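PDB 6ZHK: adenosylmethionine-8-amino-7-oxononanoate aminotransferase from Methanocaldococcus jannaschii, which probably catalyses transfer of the amino group from S-adenosylmethionine to 7-keto-8-aminopelargonic acid, giving 7,8-diaminopelargonic acid on the biotin pathway, with pyridoxal 5'-phosphate as cofactor. Local coordinates for residues 88-93 with 338-343; 124-129 with 154-159; 249-254 with 280-285; 418-423 with 428-433. All blocks are in the same frame, centred on the assembly; numbering follows the deposited sequence. Where two conformers were deposited one is given.

In the fold
Interaction 1 joins two loops far apart in sequence, and the chain between them holds interactions 2 and 3, in that order. Interaction 4 follows near the C-terminus. Interactions 2 and 3 belong to the layers around the seven-stranded mixed sheet, through helices 122-140 and 250-261; their centres are 19 Å apart. Interaction 4 packs helix 415-425 on strand 428-429, which ends a separate four-stranded sheet. It lies across the chain's centre from interaction 1, with 39 Å between their centres. No two of the four contacts touch. Interactions 1, 2 and 4 all meet the second subunit of the homodimer, so these three lie at the dimer interface. Interaction 3 stays within its own chain.

Interaction 1 of 4, residues 88-93 with 338-343; sequences STLLGC and TYTGNQ
Gln343 bends sharply at its second torsion (chi2 90°), and this carries its terminal amide round to Ser88. Ser88 places OG between its own backbone N and carbonyl carbon (chi1 66°), where the amide can meet it. Two hydrogen bonds result. Ser88 N donates to Gln343 OE1 at 2.9 Å, in the carbonyl plane and on a lone pair. Gln343 NE2 donates to Ser88 OG at 3.0 Å, with OG slightly tilted from the amide plane. Both bonds are fairly straight, with N-H...acceptor angles of 159°. With an alanine in place of this glutamine, Ser88 N and OG would probably lose both mates and a gap would open beside the loop.

Leu90 packs on the type II turn 339-342. Its CB lies 3.8 Å from Thr340 O, and its CD2 lies 3.9 Å from Gly341 CA. Any CB on Gly341 would clash with Leu90 CD2. A water fills in between the backbones: it accepts from Leu90 N at 2.9 Å and donates to Thr338 O and Thr340 O.

Just before the turn, Thr338 OG1 bonds Lys301 NZ of the second subunit, the lysine predicted to carry the cofactor but unmodified here.

Across the contact the polar chemistry is all neutral. One amide uses both its ends, which fixes which way round it sits, and the water satisfies a buried N-H and two carbonyls.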
loop_
_atom_site.group_PDB
_atom_site.type_symbol
_atom_site.label_atom_id
_atom_site.label_comp_id
_atom_site.label_asym_id
_atom_site.label_seq_id
_atom_site.Cartn_x
_atom_site.Cartn_y
_atom_site.Cartn_z
ATOM N N SER A 88 0.748 12.481 -11.163
ATOM C CA SER A 88 2.121 12.476 -11.665
ATOM C C SER A 88 3.068 12.202 -10.493
ATOM O O SER A 88 2.694 12.475 -9.356
ATOM C CB SER A 88 2.448 13.784 -12.387
ATOM O OG SER A 88 2.432 14.838 -11.417
ATOM N N THR A 89 4.331 11.855 -10.806
ATOM C CA THR A 89 5.248 11.264 -9.843
ATOM C C THR A 89 5.794 12.286 -8.840
ATOM O O THR A 89 6.061 13.483 -9.178
ATOM C CB THR A 89 6.360 10.514 -10.603
ATOM O OG1 THR A 89 6.980 9.646 -9.675
ATOM C CG2 THR A 89 7.444 11.417 -11.159
ATOM N N LEU A 90 6.164 11.754 -7.676
ATOM C CA LEU A 90 7.074 12.440 -6.751
ATOM C C LEU A 90 8.502 11.870 -6.811
ATOM O O LEU A 90 9.353 12.295 -6.041
ATOM C CB LEU A 90 6.512 12.342 -5.326
ATOM C CG LEU A 90 5.720 13.570 -4.865
ATOM C CD1 LEU A 90 4.480 13.785 -5.652
ATOM C CD2 LEU A 90 5.361 13.475 -3.378
ATOM N N LEU A 91 8.777 10.870 -7.681
ATOM C CA LEU A 91 10.145 10.375 -7.770
ATOM C C LEU A 91 10.925 11.398 -8.612
ATOM O O LEU A 91 10.813 11.408 -9.851
ATOM C CB LEU A 91 10.163 8.981 -8.428
ATOM C CG LEU A 91 9.845 7.757 -7.537
ATOM C CD1 LEU A 91 8.347 7.671 -7.269
ATOM C CD2 LEU A 91 10.343 6.490 -8.236
ATOM N N GLY A 92 11.628 12.309 -7.936
ATOM C CA GLY A 92 12.480 13.289 -8.600
ATOM C C GLY A 92 11.676 14.432 -9.246
ATOM O O GLY A 92 12.259 15.258 -9.935
ATOM N N CYS A 93 10.366 14.468 -9.035
ATOM C CA CYS A 93 9.491 15.564 -9.441
ATOM C C CYS A 93 8.601 15.932 -8.255
ATOM O O CYS A 93 8.538 15.161 -7.303
ATOM C CB CYS A 93 8.545 15.218 -10.591
ATOM S SG CYS A 93 9.422 14.647 -12.080
ATOM N N THR A 338 4.997 3.662 -6.885
ATOM C CA THR A 338 4.469 4.395 -8.010
ATOM C C THR A 338 3.632 5.589 -7.542
ATOM O O THR A 338 3.805 6.689 -8.056
ATOM C CB THR A 338 3.560 3.464 -8.826
ATOM O OG1 THR A 338 4.390 2.329 -9.077
ATOM C CG2 THR A 338 3.118 4.094 -10.126
ATOM N N TYR A 339 2.661 5.350 -6.661
ATOM C CA TYR A 339 1.582 6.344 -6.547
ATOM C C TYR A 339 1.895 7.250 -5.358
ATOM O O TYR A 339 1.019 8.026 -4.942
ATOM C CB TYR A 339 0.227 5.617 -6.424
ATOM C CG TYR A 339 -0.284 5.134 -7.773
ATOM C CD1 TYR A 339 -0.788 6.057 -8.701
ATOM C CD2 TYR A 339 -0.211 3.789 -8.135
ATOM C CE1 TYR A 339 -1.173 5.645 -9.985
ATOM C CE2 TYR A 339 -0.675 3.363 -9.363
ATOM C CZ TYR A 339 -1.166 4.295 -10.269
ATOM O OH TYR A 339 -1.630 3.878 -11.481
ATOM N N THR A 340 3.171 7.278 -4.936
ATOM C CA THR A 340 3.521 8.161 -3.781
ATOM C C THR A 340 3.080 9.611 -4.094
ATOM O O THR A 340 3.424 10.186 -5.142
ATOM C CB THR A 340 5.066 8.178 -3.618
ATOM O OG1 THR A 340 5.465 6.833 -3.277
ATOM C CG2 THR A 340 5.533 9.093 -2.488
ATOM N N GLY A 341 2.407 10.261 -3.163
ATOM C CA GLY A 341 1.923 11.636 -3.345
ATOM C C GLY A 341 0.866 11.850 -4.441
ATOM O O GLY A 341 0.706 12.973 -4.961
ATOM N N ASN A 342 0.082 10.828 -4.808
ATOM C CA ASN A 342 -0.898 10.942 -5.892
ATOM C C ASN A 342 -1.850 12.148 -5.664
ATOM O O ASN A 342 -2.318 12.380 -4.548
ATOM C CB ASN A 342 -1.709 9.628 -5.920
ATOM C CG ASN A 342 -2.966 9.738 -6.742
ATOM O OD1 ASN A 342 -3.979 10.228 -6.299
ATOM N ND2 ASN A 342 -2.943 9.110 -7.903
ATOM N N GLN A 343 -2.148 12.937 -6.700
ATOM C CA GLN A 343 -2.920 14.181 -6.548
ATOM C C GLN A 343 -4.349 13.958 -6.041
ATOM O O GLN A 343 -4.810 14.725 -5.205
ATOM C CB GLN A 343 -2.979 15.028 -7.837
ATOM C CG GLN A 343 -1.636 15.670 -8.179
ATOM C CD GLN A 343 -0.747 14.826 -9.070
ATOM O OE1 GLN A 343 -0.514 13.624 -8.859
ATOM N NE2 GLN A 343 -0.081 15.515 -9.961
HETATM O O HOH W 1 4.990 9.204 -7.134
#

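Interaction 2 of 4, residues 124-129 with 154-159; sequences EAVEIA and GYHGDT
Glu127 reaches from helix 122-140 to Thr159. Its CB points toward the loop 154-159, and the chain then bends at the second torsion (chi2 -101°). CG comes to 3.6 Å from Thr159 OG1. CD follows at 3.4 Å from the same OG1. At the tip, OE2 accepts a hydrogen bond from Thr159 OG1 at 2.6 Å. The hydroxyl arrives on the anti side of OE2, 23° out of the carboxylate plane. OE2 also lies close to Thr159 CB, at 3.1 Å. It has a further hydrogen bond from Ala162 N, at the start of helix 160-165. The other oxygen, OE1, accepts from Val160 N of the second subunit.

The preceding residue of the helix, Val126, rests its CG1 on His156 CB at 3.9 Å. The two side chains cross at about a right angle. The imidazole then leads away from the helix, and its ND1 bonds Asp268 OD2. Asp268 is predicted to bind the cofactor. Within the loop, Tyr155 OH donates to Asp158 OD1 at 2.8 Å, coming from above the carboxylate plane. Tyr155 is predicted to bind substrate.

The contact thus sets a predicted active-site loop against the helix. The Glu127 carboxylate is buried, but donors from both subunits meet it. These, with the nearby helix starts, would be expected to favour its ionised form.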
loop_
_atom_site.group_PDB
_atom_site.type_symbol
_atom_site.label_atom_id
_atom_site.label_comp_id
_atom_site.label_asym_id
_atom_site.label_seq_id
_atom_site.Cartn_x
_atom_site.Cartn_y
_atom_site.Cartn_z
ATOM N N GLU A 124 2.120 0.406 5.130
ATOM C CA GLU A 124 3.288 0.877 4.403
ATOM C C GLU A 124 3.966 2.022 5.181
ATOM O O GLU A 124 5.187 2.109 5.175
ATOM C CB GLU A 124 2.831 1.470 3.058
ATOM C CG GLU A 124 2.627 0.501 1.886
ATOM C CD GLU A 124 1.886 1.029 0.659
ATOM O OE1 GLU A 124 1.391 2.168 0.687
ATOM O OE2 GLU A 124 1.789 0.300 -0.369
ATOM N N ALA A 125 3.170 2.887 5.827
ATOM C CA ALA A 125 3.755 3.988 6.571
ATOM C C ALA A 125 4.641 3.428 7.684
ATOM O O ALA A 125 5.716 3.952 7.977
ATOM C CB ALA A 125 2.658 4.845 7.168
ATOM N N VAL A 126 4.187 2.348 8.308
ATOM C CA VAL A 126 4.962 1.712 9.377
ATOM C C VAL A 126 6.207 1.003 8.794
ATOM O O VAL A 126 7.292 1.082 9.332
ATOM C CB VAL A 126 4.020 0.746 10.129
ATOM C CG1 VAL A 126 4.814 -0.282 10.905
ATOM C CG2 VAL A 126 3.066 1.496 11.032
ATOM N N GLU A 127 6.104 0.352 7.617
ATOM C CA GLU A 127 7.264 -0.278 6.998
ATOM C C GLU A 127 8.314 0.785 6.662
ATOM O O GLU A 127 9.515 0.578 6.782
ATOM C CB GLU A 127 6.858 -0.931 5.668
ATOM C CG GLU A 127 5.917 -2.135 5.833
ATOM C CD GLU A 127 6.559 -3.504 5.718
ATOM O OE1 GLU A 127 7.793 -3.550 5.462
ATOM O OE2 GLU A 127 5.828 -4.522 5.909
ATOM N N ILE A 128 7.862 1.981 6.301
ATOM C CA ILE A 128 8.774 3.042 5.947
ATOM C C ILE A 128 9.430 3.578 7.216
ATOM O O ILE A 128 10.651 3.847 7.214
ATOM C CB ILE A 128 8.019 4.158 5.182
ATOM C CG1 ILE A 128 7.654 3.652 3.776
ATOM C CG2 ILE A 128 8.849 5.453 5.131
ATOM C CD1 ILE A 128 6.549 4.554 3.108
ATOM N N ALA A 129 8.627 3.717 8.274
ATOM C CA ALA A 129 9.163 4.128 9.567
ATOM C C ALA A 129 10.244 3.123 10.002
ATOM O O ALA A 129 11.298 3.504 10.502
ATOM C CB ALA A 129 8.057 4.233 10.610
ATOM N N GLY A 154 -0.062 -5.823 20.057
ATOM C CA GLY A 154 -0.088 -4.615 19.237
ATOM C C GLY A 154 -0.289 -4.971 17.754
ATOM O O GLY A 154 -0.025 -6.099 17.348
ATOM N N TYR A 155 -0.708 -3.999 16.940
ATOM C CA TYR A 155 -1.036 -4.303 15.556
ATOM C C TYR A 155 -0.633 -3.078 14.730
ATOM O O TYR A 155 -0.966 -1.964 15.106
ATOM C CB TYR A 155 -2.549 -4.548 15.412
ATOM C CG TYR A 155 -2.933 -4.768 13.965
ATOM C CD1 TYR A 155 -2.792 -6.015 13.377
ATOM C CD2 TYR A 155 -3.443 -3.722 13.197
ATOM C CE1 TYR A 155 -3.055 -6.221 12.029
ATOM C CE2 TYR A 155 -3.780 -3.922 11.863
ATOM C CZ TYR A 155 -3.570 -5.169 11.295
ATOM O OH TYR A 155 -3.898 -5.339 9.981
ATOM N N HIS A 156 0.069 -3.326 13.597
ATOM C CA HIS A 156 0.627 -2.285 12.746
ATOM C C HIS A 156 0.356 -2.574 11.274
ATOM O O HIS A 156 0.764 -1.776 10.425
ATOM C CB HIS A 156 2.131 -2.138 13.055
ATOM C CG HIS A 156 2.302 -1.573 14.441
ATOM N ND1 HIS A 156 1.861 -0.324 14.785
ATOM C CD2 HIS A 156 2.796 -2.105 15.555
ATOM C CE1 HIS A 156 2.043 -0.110 16.077
ATOM N NE2 HIS A 156 2.679 -1.153 16.553
ATOM N N GLY A 157 -0.396 -3.646 10.986
ATOM C CA GLY A 157 -0.693 -3.983 9.607
ATOM C C GLY A 157 -0.245 -5.395 9.274
ATOM O O GLY A 157 0.329 -6.096 10.123
ATOM N N ASP A 158 -0.367 -5.742 7.982
ATOM C CA ASP A 158 -0.262 -7.153 7.627
ATOM C C ASP A 158 0.881 -7.471 6.649
ATOM O O ASP A 158 1.049 -8.647 6.297
ATOM C CB ASP A 158 -1.539 -7.646 6.928
ATOM C CG ASP A 158 -2.783 -7.458 7.776
ATOM O OD1 ASP A 158 -2.665 -7.601 9.008
ATOM O OD2 ASP A 158 -3.782 -7.043 7.195
ATOM N N THR A 159 1.650 -6.459 6.159
ATOM C CA THR A 159 2.831 -6.805 5.391
ATOM C C THR A 159 3.932 -7.326 6.338
ATOM O O THR A 159 3.806 -7.253 7.556
ATOM C CB THR A 159 3.245 -5.620 4.513
ATOM O OG1 THR A 159 3.287 -4.496 5.401
ATOM C CG2 THR A 159 2.209 -5.338 3.453
#

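Interaction 3 of 4, residues 249-254 with 280-285; sequences GYIEGV and MFFCDN
A beta-alpha-beta crossover of the large aminotransferase sheet holds one side of this contact. Helix 250-261 links the adjacent parallel strands 228-234 and 265-268, and its first turn meets the loop 280-285. That loop forms a type I turn from Phe281 to Asp284 and ends at the N-cap of helix 286-291.

Ile251 and Phe282 make the apolar half. Ile251 CG1 sits 3.6 Å from Phe282 CE2, and Ile251 CB is 3.8 Å from the same ring carbon. The ring is brought to the helix because Phe282 CG is anti to the backbone N (chi1 -170°). Ile251 also packs against Leu233, Phe265 and Leu267 of the sheet. Glu269 also holds the loop: its OE1 accepts from Phe282 N and its OE2 from Cys283 N.

Glu252 and Asn285 make the polar half. Glu252 bends at its second torsion to bring the carboxylate across to the amide. Asn285 does two jobs at once. Its OD1 caps the next helix by accepting from Leu288 N, while its ND2 turns to Glu252. If an alanine stood in place of Glu252, Asn285 ND2 would lose this acceptor and the capping amide would probably be less firmly held in its rotation.

The two flat groups stand steeply against each other, their planes 70° apart. Asn285 ND2 donates to Glu252 OE2 at 2.7 Å; OE2 lies almost in the amide plane, yet ND2 comes from above the carboxylate plane, 58° out of it.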
loop_
_atom_site.group_PDB
_atom_site.type_symbol
_atom_site.label_atom_id
_atom_site.label_comp_id
_atom_site.label_asym_id
_atom_site.label_seq_id
_atom_site.Cartn_x
_atom_site.Cartn_y
_atom_site.Cartn_z
ATOM N N GLY A 249 0.012 8.203 31.024
ATOM C CA GLY A 249 1.411 8.219 31.445
ATOM C C GLY A 249 2.263 7.108 30.819
ATOM O O GLY A 249 3.482 7.145 30.918
ATOM N N TYR A 250 1.633 6.124 30.146
ATOM C CA TYR A 250 2.425 5.012 29.649
ATOM C C TYR A 250 3.313 5.467 28.486
ATOM O O TYR A 250 4.531 5.259 28.514
ATOM C CB TYR A 250 1.570 3.783 29.336
ATOM C CG TYR A 250 2.393 2.612 28.852
ATOM C CD1 TYR A 250 2.672 2.453 27.491
ATOM C CD2 TYR A 250 2.783 1.604 29.717
ATOM C CE1 TYR A 250 3.367 1.352 27.022
ATOM C CE2 TYR A 250 3.477 0.487 29.264
ATOM C CZ TYR A 250 3.757 0.358 27.908
ATOM O OH TYR A 250 4.459 -0.712 27.434
ATOM N N ILE A 251 2.676 6.063 27.462
ATOM C CA ILE A 251 3.376 6.531 26.277
ATOM C C ILE A 251 4.427 7.575 26.666
ATOM O O ILE A 251 5.560 7.556 26.172
ATOM C CB ILE A 251 2.405 7.104 25.214
ATOM C CG1 ILE A 251 1.273 6.134 24.849
ATOM C CG2 ILE A 251 3.200 7.605 24.008
ATOM C CD1 ILE A 251 1.579 5.268 23.675
ATOM N N GLU A 252 4.065 8.490 27.589
ATOM C CA GLU A 252 5.020 9.495 28.035
ATOM C C GLU A 252 6.249 8.848 28.674
ATOM O O GLU A 252 7.329 9.302 28.418
ATOM C CB GLU A 252 4.388 10.492 29.029
ATOM C CG GLU A 252 3.241 11.286 28.412
ATOM C CD GLU A 252 1.817 10.741 28.554
ATOM O OE1 GLU A 252 1.589 9.501 28.545
ATOM O OE2 GLU A 252 0.916 11.562 28.643
ATOM N N GLY A 253 6.089 7.846 29.536
ATOM C CA GLY A 253 7.247 7.230 30.176
ATOM C C GLY A 253 8.086 6.451 29.161
ATOM O O GLY A 253 9.323 6.437 29.224
ATOM N N VAL A 254 7.427 5.813 28.185
ATOM C CA VAL A 254 8.206 5.114 27.158
ATOM C C VAL A 254 9.001 6.128 26.328
ATOM O O VAL A 254 10.188 5.974 26.086
ATOM C CB VAL A 254 7.296 4.243 26.270
ATOM C CG1 VAL A 254 8.050 3.763 25.034
ATOM C CG2 VAL A 254 6.667 3.085 27.029
ATOM N N MET A 280 -6.676 15.939 18.202
ATOM C CA MET A 280 -6.329 15.814 16.798
ATOM C C MET A 280 -5.387 14.607 16.575
ATOM O O MET A 280 -5.580 13.807 15.632
ATOM C CB MET A 280 -5.692 17.089 16.252
ATOM C CG MET A 280 -5.553 17.035 14.721
ATOM S SD MET A 280 -7.198 16.954 13.829
ATOM C CE MET A 280 -6.607 17.308 12.171
ATOM N N PHE A 281 -4.341 14.507 17.412
ATOM C CA PHE A 281 -3.401 13.382 17.425
ATOM C C PHE A 281 -3.131 13.066 18.880
ATOM O O PHE A 281 -3.100 13.992 19.708
ATOM C CB PHE A 281 -2.058 13.774 16.793
ATOM C CG PHE A 281 -2.206 14.260 15.378
ATOM C CD1 PHE A 281 -2.462 13.351 14.357
ATOM C CD2 PHE A 281 -2.136 15.620 15.077
ATOM C CE1 PHE A 281 -2.649 13.814 13.055
ATOM C CE2 PHE A 281 -2.288 16.091 13.773
ATOM C CZ PHE A 281 -2.566 15.175 12.757
ATOM N N PHE A 282 -2.972 11.772 19.182
ATOM C CA PHE A 282 -2.538 11.381 20.526
ATOM C C PHE A 282 -1.286 12.143 20.935
ATOM O O PHE A 282 -1.184 12.620 22.077
ATOM C CB PHE A 282 -2.379 9.871 20.695
ATOM C CG PHE A 282 -2.169 9.477 22.139
ATOM C CD1 PHE A 282 -3.238 9.393 23.021
ATOM C CD2 PHE A 282 -0.885 9.307 22.636
ATOM C CE1 PHE A 282 -3.023 9.048 24.360
ATOM C CE2 PHE A 282 -0.660 9.031 23.986
ATOM C CZ PHE A 282 -1.736 8.867 24.837
ATOM N N CYS A 283 -0.356 12.301 19.982
ATOM C CA CYS A 283 0.912 12.968 20.294
ATOM C C CYS A 283 0.793 14.490 20.499
ATOM O O CYS A 283 1.806 15.114 20.838
ATOM C CB CYS A 283 1.993 12.571 19.289
ATOM S SG CYS A 283 1.690 13.223 17.645
ATOM N N ASP A 284 -0.425 15.080 20.376
ATOM C CA ASP A 284 -0.682 16.446 20.807
ATOM C C ASP A 284 -0.800 16.476 22.333
ATOM O O ASP A 284 -1.876 16.643 22.884
ATOM C CB ASP A 284 -2.015 17.021 20.304
ATOM C CG ASP A 284 -2.003 17.350 18.818
ATOM O OD1 ASP A 284 -0.891 17.505 18.243
ATOM O OD2 ASP A 284 -3.108 17.490 18.241
ATOM N N ASN A 285 0.322 16.288 22.971
ATOM C CA ASN A 285 0.416 15.971 24.381
ATOM C C ASN A 285 1.561 16.842 24.841
ATOM O O ASN A 285 2.607 16.847 24.195
ATOM C CB ASN A 285 0.685 14.463 24.505
ATOM C CG ASN A 285 1.063 14.004 25.889
ATOM O OD1 ASN A 285 2.037 14.475 26.460
ATOM N ND2 ASN A 285 0.360 13.017 26.385
#

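Interaction 4 of 4, residues 418-423 with 428-433; sequences RVAEKL and IYMRPI
Leu423 and Met430 lie at the middle of a packing in which the chain, after helix 415-425, turns back along it as strand 428-429 and the residues that follow. That strand ends a four-stranded mixed sheet and runs parallel to its neighbour 54-57. Leu423 divides its two methyls: CD1 lies 3.7 Å from Met430 CB, and CD2 lies 4.0 Å from Ile428 CD1. Met430 starts out extended, with CG anti to the backbone N (chi1 -177°), then bends at both of its next torsions. The bends swing its methyl back to the helix, where Met430 CE meets Ala420 CB at 3.7 Å. Ala420 CB also sits 3.5 Å from Met430 O. The small methyl of Ala420 thus lets helix and chain come close together.

The backbone closes the connection. Ile428 N donates to Leu423 O at 3.0 Å. Between the backbones sits a water: it donates to Ala420 O and to Ile428 O, both at 2.8 Å, and accepts from Met430 N at 3.0 Å.

Further out, helix 447-463 packs on the same residues: Leu423 touches Leu457, and Ile428 touches Ala456. Met430 is backed by Ile437 of strand 436-439. Tyr429 and Arg431 point away from the helix. Both pack on the second subunit, Tyr429 on its Cys93 and Arg431 on its Gly92. The helix therefore backs the piece of chain that carries Arg431, which is predicted to bind substrate. Through its NH2 this arginine also bonds Tyr25 O.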
loop_
_atom_site.group_PDB
_atom_site.type_symbol
_atom_site.label_atom_id
_atom_site.label_comp_id
_atom_site.label_asym_id
_atom_site.label_seq_id
_atom_site.Cartn_x
_atom_site.Cartn_y
_atom_site.Cartn_z
ATOM N N ARG A 418 -22.613 -12.455 16.797
ATOM C CA ARG A 418 -24.013 -12.651 17.201
ATOM C C ARG A 418 -24.686 -11.316 17.529
ATOM O O ARG A 418 -25.842 -11.023 17.159
ATOM C CB ARG A 418 -24.048 -13.651 18.361
ATOM C CG ARG A 418 -23.911 -15.088 17.882
ATOM C CD ARG A 418 -23.760 -15.995 19.089
ATOM N NE ARG A 418 -23.184 -17.236 18.616
ATOM C CZ ARG A 418 -23.772 -18.420 18.663
ATOM N NH1 ARG A 418 -24.977 -18.543 19.191
ATOM N NH2 ARG A 418 -23.143 -19.484 18.201
ATOM N N VAL A 419 -23.945 -10.468 18.245
ATOM C CA VAL A 419 -24.411 -9.137 18.545
ATOM C C VAL A 419 -24.546 -8.314 17.256
ATOM O O VAL A 419 -25.536 -7.601 17.066
ATOM C CB VAL A 419 -23.579 -8.475 19.661
ATOM C CG1 VAL A 419 -24.059 -7.049 19.905
ATOM C CG2 VAL A 419 -23.721 -9.262 20.967
ATOM N N ALA A 420 -23.538 -8.385 16.362
ATOM C CA ALA A 420 -23.596 -7.650 15.089
ATOM C C ALA A 420 -24.875 -7.992 14.305
ATOM O O ALA A 420 -25.463 -7.117 13.669
ATOM C CB ALA A 420 -22.356 -7.990 14.267
ATOM N N GLU A 421 -25.301 -9.270 14.333
ATOM C CA GLU A 421 -26.497 -9.696 13.578
ATOM C C GLU A 421 -27.747 -8.946 14.046
ATOM O O GLU A 421 -28.544 -8.450 13.231
ATOM C CB GLU A 421 -26.688 -11.207 13.657
ATOM C CG GLU A 421 -25.979 -11.983 12.559
ATOM C CD GLU A 421 -26.484 -13.421 12.531
ATOM O OE1 GLU A 421 -26.486 -14.039 11.438
ATOM O OE2 GLU A 421 -26.928 -13.905 13.610
ATOM N N LYS A 422 -27.909 -8.839 15.374
ATOM C CA LYS A 422 -29.027 -8.114 15.966
ATOM C C LYS A 422 -28.929 -6.625 15.684
ATOM O O LYS A 422 -29.928 -5.958 15.480
ATOM C CB LYS A 422 -29.148 -8.350 17.479
ATOM C CG LYS A 422 -29.288 -9.800 17.934
ATOM C CD LYS A 422 -30.554 -10.496 17.339
ATOM C CE LYS A 422 -30.604 -11.969 17.720
ATOM N NZ LYS A 422 -31.843 -12.616 17.242
ATOM N N LEU A 423 -27.711 -6.074 15.700
ATOM C CA LEU A 423 -27.559 -4.664 15.386
ATOM C C LEU A 423 -27.931 -4.414 13.931
ATOM O O LEU A 423 -28.473 -3.370 13.617
ATOM C CB LEU A 423 -26.112 -4.238 15.667
ATOM C CG LEU A 423 -25.765 -3.964 17.126
ATOM C CD1 LEU A 423 -24.262 -3.642 17.224
ATOM C CD2 LEU A 423 -26.568 -2.766 17.656
ATOM N N ILE A 428 -27.961 -0.868 12.019
ATOM C CA ILE A 428 -26.622 -0.477 12.432
ATOM C C ILE A 428 -25.611 -1.515 11.952
ATOM O O ILE A 428 -25.768 -2.736 12.159
ATOM C CB ILE A 428 -26.523 -0.348 13.971
ATOM C CG1 ILE A 428 -27.435 0.759 14.501
ATOM C CG2 ILE A 428 -25.017 -0.189 14.377
ATOM C CD1 ILE A 428 -27.657 0.710 16.025
ATOM N N TYR A 429 -24.486 -1.030 11.390
ATOM C CA TYR A 429 -23.418 -1.885 10.923
ATOM C C TYR A 429 -22.306 -1.775 11.961
ATOM O O TYR A 429 -21.784 -0.675 12.208
ATOM C CB TYR A 429 -22.838 -1.396 9.579
ATOM C CG TYR A 429 -21.591 -2.172 9.202
ATOM C CD1 TYR A 429 -21.590 -3.561 9.142
ATOM C CD2 TYR A 429 -20.424 -1.497 8.887
ATOM C CE1 TYR A 429 -20.434 -4.288 8.817
ATOM C CE2 TYR A 429 -19.274 -2.192 8.529
ATOM C CZ TYR A 429 -19.283 -3.583 8.501
ATOM O OH TYR A 429 -18.074 -4.179 8.248
ATOM N N MET A 430 -21.955 -2.917 12.561
ATOM C CA MET A 430 -20.858 -2.986 13.483
ATOM C C MET A 430 -20.035 -4.226 13.145
ATOM O O MET A 430 -20.628 -5.293 12.944
ATOM C CB MET A 430 -21.435 -3.077 14.907
ATOM C CG MET A 430 -20.369 -3.094 16.025
ATOM S SD MET A 430 -19.539 -4.680 16.335
ATOM C CE MET A 430 -20.844 -5.817 16.836
ATOM N N ARG A 431 -18.694 -4.066 13.018
ATOM C CA ARG A 431 -17.795 -5.212 12.869
ATOM C C ARG A 431 -17.057 -5.455 14.183
ATOM O O ARG A 431 -16.323 -4.583 14.638
ATOM C CB ARG A 431 -16.743 -5.029 11.756
ATOM C CG ARG A 431 -15.895 -6.279 11.550
ATOM C CD ARG A 431 -14.924 -6.087 10.395
ATOM N NE ARG A 431 -13.972 -7.179 10.249
ATOM C CZ ARG A 431 -14.182 -8.274 9.509
ATOM N NH1 ARG A 431 -15.345 -8.480 8.870
ATOM N NH2 ARG A 431 -13.216 -9.163 9.445
ATOM N N PRO A 432 -17.172 -6.658 14.798
ATOM C CA PRO A 432 -16.496 -6.916 16.060
ATOM C C PRO A 432 -15.111 -7.497 15.816
ATOM O O PRO A 432 -14.746 -7.844 14.687
ATOM C CB PRO A 432 -17.459 -7.970 16.629
ATOM C CG PRO A 432 -17.743 -8.872 15.401
ATOM C CD PRO A 432 -17.935 -7.821 14.304
ATOM N N ILE A 433 -14.324 -7.604 16.884
ATOM C CA ILE A 433 -13.131 -8.433 16.827
ATOM C C ILE A 433 -13.263 -9.454 17.948
ATOM O O ILE A 433 -13.278 -9.048 19.099
ATOM C CB ILE A 433 -11.839 -7.596 16.972
ATOM C CG1 ILE A 433 -11.781 -6.506 15.886
ATOM C CG2 ILE A 433 -10.623 -8.549 16.930
ATOM C CD1 ILE A 433 -10.679 -5.514 16.045
HETATM O O HOH W 2 -24.197 -4.974 12.463
#